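PDB 3C2Q: ornithine cyclodeaminase from Methanococcus maripaludis S2, which catalyses the NAD(+)-dependent conversion of L-ornithine to L-proline with release of ammonia. Local coordinates for residues Ala52-Tyr57 with Lys61-Lys66. Residues are numbered along the deposited sequence; the frame is centred on the assembly and turned at random.
Sequences AVIVVY and KRAETK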
ATOM      1  N   ALA B  52     -29.051  -6.135  -8.537  1.00 20.41           N
ATOM      2  CA  ALA B  52     -29.930  -7.076  -9.201  1.00 21.57           C
ATOM      3  C   ALA B  52     -31.372  -6.512  -9.205  1.00 21.93           C
ATOM      4  O   ALA B  52     -31.615  -5.366  -8.824  1.00 21.40           O
ATOM      5  CB  ALA B  52     -29.868  -8.447  -8.514  1.00 20.00           C
ATOM      6  N   VAL B  53     -32.321  -7.309  -9.673  1.00 24.16           N
ATOM      7  CA  VAL B  53     -33.693  -6.787  -9.732  1.00 25.48           C
ATOM      8  C   VAL B  53     -34.638  -7.644  -8.898  1.00 24.81           C
ATOM      9  O   VAL B  53     -34.332  -8.789  -8.532  1.00 25.25           O
ATOM     10  CB  VAL B  53     -34.242  -6.617 -11.194  1.00 26.37           C
ATOM     11  CG1 VAL B  53     -33.362  -5.690 -11.995  1.00 28.94           C
ATOM     12  CG2 VAL B  53     -34.355  -7.937 -11.867  1.00 27.31           C
ATOM     13  N   ILE B  54     -35.804  -7.093  -8.616  1.00 23.86           N
ATOM     14  CA  ILE B  54     -36.762  -7.864  -7.864  1.00 23.40           C
ATOM     15  C   ILE B  54     -37.877  -8.342  -8.799  1.00 24.85           C
ATOM     16  O   ILE B  54     -38.556  -7.521  -9.446  1.00 24.20           O
ATOM     17  CB  ILE B  54     -37.279  -7.053  -6.679  1.00 23.57           C
ATOM     18  CG1 ILE B  54     -36.101  -6.825  -5.693  1.00 22.40           C
ATOM     19  CG2 ILE B  54     -38.489  -7.765  -6.002  1.00 22.60           C
ATOM     20  CD1 ILE B  54     -36.470  -6.070  -4.420  1.00 20.12           C
ATOM     21  N   VAL B  55     -38.031  -9.657  -8.879  1.00 25.21           N
ATOM     22  CA  VAL B  55     -39.051 -10.257  -9.736  1.00 26.82           C
ATOM     23  C   VAL B  55     -40.144 -10.753  -8.779  1.00 28.08           C
ATOM     24  O   VAL B  55     -39.856 -11.443  -7.801  1.00 28.10           O
ATOM     25  CB  VAL B  55     -38.448 -11.371 -10.616  1.00 26.23           C
ATOM     26  CG1 VAL B  55     -39.520 -12.227 -11.331  1.00 25.80           C
ATOM     27  CG2 VAL B  55     -37.472 -10.748 -11.635  1.00 24.65           C
ATOM     28  N   VAL B  56     -41.377 -10.344  -9.064  1.00 29.99           N
ATOM     29  CA  VAL B  56     -42.543 -10.690  -8.240  1.00 31.44           C
ATOM     30  C   VAL B  56     -43.442 -11.707  -8.976  1.00 32.67           C
ATOM     31  O   VAL B  56     -43.639 -11.621 -10.208  1.00 32.61           O
ATOM     32  CB  VAL B  56     -43.334  -9.410  -7.873  1.00 31.27           C
ATOM     33  CG1 VAL B  56     -44.514  -9.722  -6.953  1.00 31.27           C
ATOM     34  CG2 VAL B  56     -42.406  -8.385  -7.216  1.00 32.15           C
ATOM     35  N   TYR B  57     -43.927 -12.678  -8.212  1.00 34.37           N
ATOM     36  CA  TYR B  57     -44.877 -13.691  -8.666  1.00 36.27           C
ATOM     37  C   TYR B  57     -46.144 -13.481  -7.823  1.00 36.38           C
ATOM     38  O   TYR B  57     -46.314 -14.131  -6.808  1.00 35.71           O
ATOM     39  CB  TYR B  57     -44.296 -15.075  -8.423  1.00 36.80           C
ATOM     40  CG  TYR B  57     -42.907 -15.235  -9.014  1.00 38.88           C
ATOM     41  CD1 TYR B  57     -42.734 -15.443 -10.382  1.00 38.86           C
ATOM     42  CD2 TYR B  57     -41.767 -15.156  -8.204  1.00 40.05           C
ATOM     43  CE1 TYR B  57     -41.460 -15.580 -10.933  1.00 40.08           C
ATOM     44  CE2 TYR B  57     -40.482 -15.297  -8.752  1.00 39.65           C
ATOM     45  CZ  TYR B  57     -40.346 -15.504 -10.113  1.00 40.17           C
ATOM     46  OH  TYR B  57     -39.091 -15.650 -10.670  1.00 40.80           O
ATOM     47  N   LYS B  61     -47.596 -15.330  -4.197  1.00 39.62           N
ATOM     48  CA  LYS B  61     -47.223 -14.508  -3.032  1.00 38.89           C
ATOM     49  C   LYS B  61     -45.729 -14.696  -2.669  1.00 37.91           C
ATOM     50  O   LYS B  61     -45.361 -14.953  -1.519  1.00 36.34           O
ATOM     51  CB  LYS B  61     -48.129 -14.784  -1.824  1.00 39.47           C
ATOM     52  CG  LYS B  61     -49.592 -14.451  -2.094  1.00 40.02           C
ATOM     53  CD  LYS B  61     -50.488 -14.986  -1.019  1.00 43.41           C
ATOM     54  CE  LYS B  61     -51.875 -14.368  -1.189  1.00 45.03           C
ATOM     55  NZ  LYS B  61     -52.616 -14.338   0.106  1.00 45.99           N
ATOM     56  N   ARG B  62     -44.893 -14.593  -3.693  1.00 36.98           N
ATOM     57  CA  ARG B  62     -43.446 -14.634  -3.509  1.00 36.92           C
ATOM     58  C   ARG B  62     -42.741 -13.655  -4.441  1.00 34.37           C
ATOM     59  O   ARG B  62     -43.329 -13.161  -5.409  1.00 33.81           O
ATOM     60  CB  ARG B  62     -42.894 -16.066  -3.619  1.00 36.92           C
ATOM     61  CG  ARG B  62     -42.987 -16.702  -4.982  1.00 39.38           C
ATOM     62  CD  ARG B  62     -42.371 -18.106  -4.965  1.00 41.05           C
ATOM     63  NE  ARG B  62     -42.418 -18.705  -6.303  1.00 49.69           N
ATOM     64  CZ  ARG B  62     -41.448 -18.624  -7.218  1.00 52.39           C
ATOM     65  NH1 ARG B  62     -40.303 -17.988  -6.948  1.00 54.53           N
ATOM     66  NH2 ARG B  62     -41.626 -19.191  -8.409  1.00 53.03           N
ATOM     67  N   ALA B  63     -41.484 -13.348  -4.106  1.00 31.97           N
ATOM     68  CA  ALA B  63     -40.641 -12.507  -4.941  1.00 29.59           C
ATOM     69  C   ALA B  63     -39.203 -12.966  -4.710  1.00 29.05           C
ATOM     70  O   ALA B  63     -38.887 -13.529  -3.664  1.00 27.64           O
ATOM     71  CB  ALA B  63     -40.820 -11.019  -4.607  1.00 28.81           C
ATOM     72  N   GLU B  64     -38.362 -12.777  -5.720  1.00 27.97           N
ATOM     73  CA  GLU B  64     -36.960 -13.149  -5.599  1.00 27.59           C
ATOM     74  C   GLU B  64     -36.052 -12.103  -6.273  1.00 26.13           C
ATOM     75  O   GLU B  64     -36.486 -11.326  -7.141  1.00 24.65           O
ATOM     76  CB  GLU B  64     -36.714 -14.569  -6.116  1.00 27.18           C
ATOM     77  CG  GLU B  64     -36.787 -14.705  -7.602  1.00 30.96           C
ATOM     78  CD  GLU B  64     -36.425 -16.105  -8.023  1.00 37.66           C
ATOM     79  OE1 GLU B  64     -35.220 -16.468  -8.022  1.00 38.61           O
ATOM     80  OE2 GLU B  64     -37.361 -16.864  -8.326  1.00 40.34           O
ATOM     81  N   THR B  65     -34.801 -12.099  -5.833  1.00 25.06           N
ATOM     82  CA  THR B  65     -33.780 -11.200  -6.356  1.00 24.58           C
ATOM     83  C   THR B  65     -33.095 -11.956  -7.485  1.00 24.60           C
ATOM     84  O   THR B  65     -32.417 -12.976  -7.232  1.00 24.89           O
ATOM     85  CB  THR B  65     -32.713 -10.853  -5.256  1.00 24.62           C
ATOM     86  OG1 THR B  65     -33.349 -10.344  -4.085  1.00 24.24           O
ATOM     87  CG2 THR B  65     -31.701  -9.802  -5.774  1.00 24.37           C
ATOM     88  N   LYS B  66     -33.265 -11.458  -8.713  1.00 24.46           N
ATOM     89  CA  LYS B  66     -32.689 -12.059  -9.911  1.00 24.59           C
ATOM     90  C   LYS B  66     -31.658 -11.130 -10.535  1.00 23.68           C
ATOM     91  O   LYS B  66     -31.888  -9.934 -10.672  1.00 23.35           O
ATOM     92  CB  LYS B  66     -33.762 -12.308 -10.992  1.00 24.97           C
ATOM     93  CG  LYS B  66     -34.723 -13.460 -10.749  1.00 27.66           C
ATOM     94  CD  LYS B  66     -35.323 -13.816 -12.113  1.00 29.90           C
ATOM     95  CE  LYS B  66     -36.350 -14.950 -12.066  1.00 32.85           C
ATOM     96  NZ  LYS B  66     -36.824 -15.240 -13.493  1.00 32.84           N
TER
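Tyr57 and Arg62 meet across the turn end of an antiparallel beta hairpin, the guanidinium lying on one face of the phenol ring. Their planes are 29° apart and Arg62 CZ is 4.0 Å from the ring centroid, which satisfies both a stack and a cation-pi contact. Arg62 NH1 makes the closest approach of the group, 3.2 Å from Tyr57 CE2. With chi1 at 67°, Arg62 CG sits between its own backbone N and carbonyl carbon, and the extended chain beyond carries the guanidinium back over the ring. Glu64 links the two groups: its OE2 accepts a hydrogen bond from Tyr57 OH at 3.2 Å, met from above the carboxylate plane, and takes a weak hydrogen bond, part of a salt bridge, from Arg62 NH1 at 3.4 Å. Lys66 crosses the phenol nearly perpendicularly, placing CE near the ring plane, 3.2 Å from Tyr57 OH; its ammonium pairs with Asp75, and Arg62 NE with Glu60.

This partly exposed polar cluster shares its face with buried Val53 and Val55, the latter touching the aliphatic chain of Lys66. On the other, buried face Ile54 CG2 and Val56 CG2 pack on Ala63 CB, the latter at 4.0 Å. Val45 of the neighbouring strand 41-46 and Val36 of strand 34-38 continue that apolar layer.

Between the faces, Val53, Val55 and Tyr57 form hydrogen-bonded pairs with Lys66, Glu64 and Arg62. The ladder is regular, with Val55 N to Glu64 O at 2.9 Å, until Arg62 N to Tyr57 O, which is weak at 3.5 Å. There Lys61 and Arg62 both face Tyr57, a G1 beta bulge. Strands 76-79 and 41-46 flank the hairpin, away from the annotated NAD(+) sites. The chemistry implies a division of labour: backbone bonds and apolar packing join the strands, while charge and pi contacts probably steady the Tyr57 ring at the turn end.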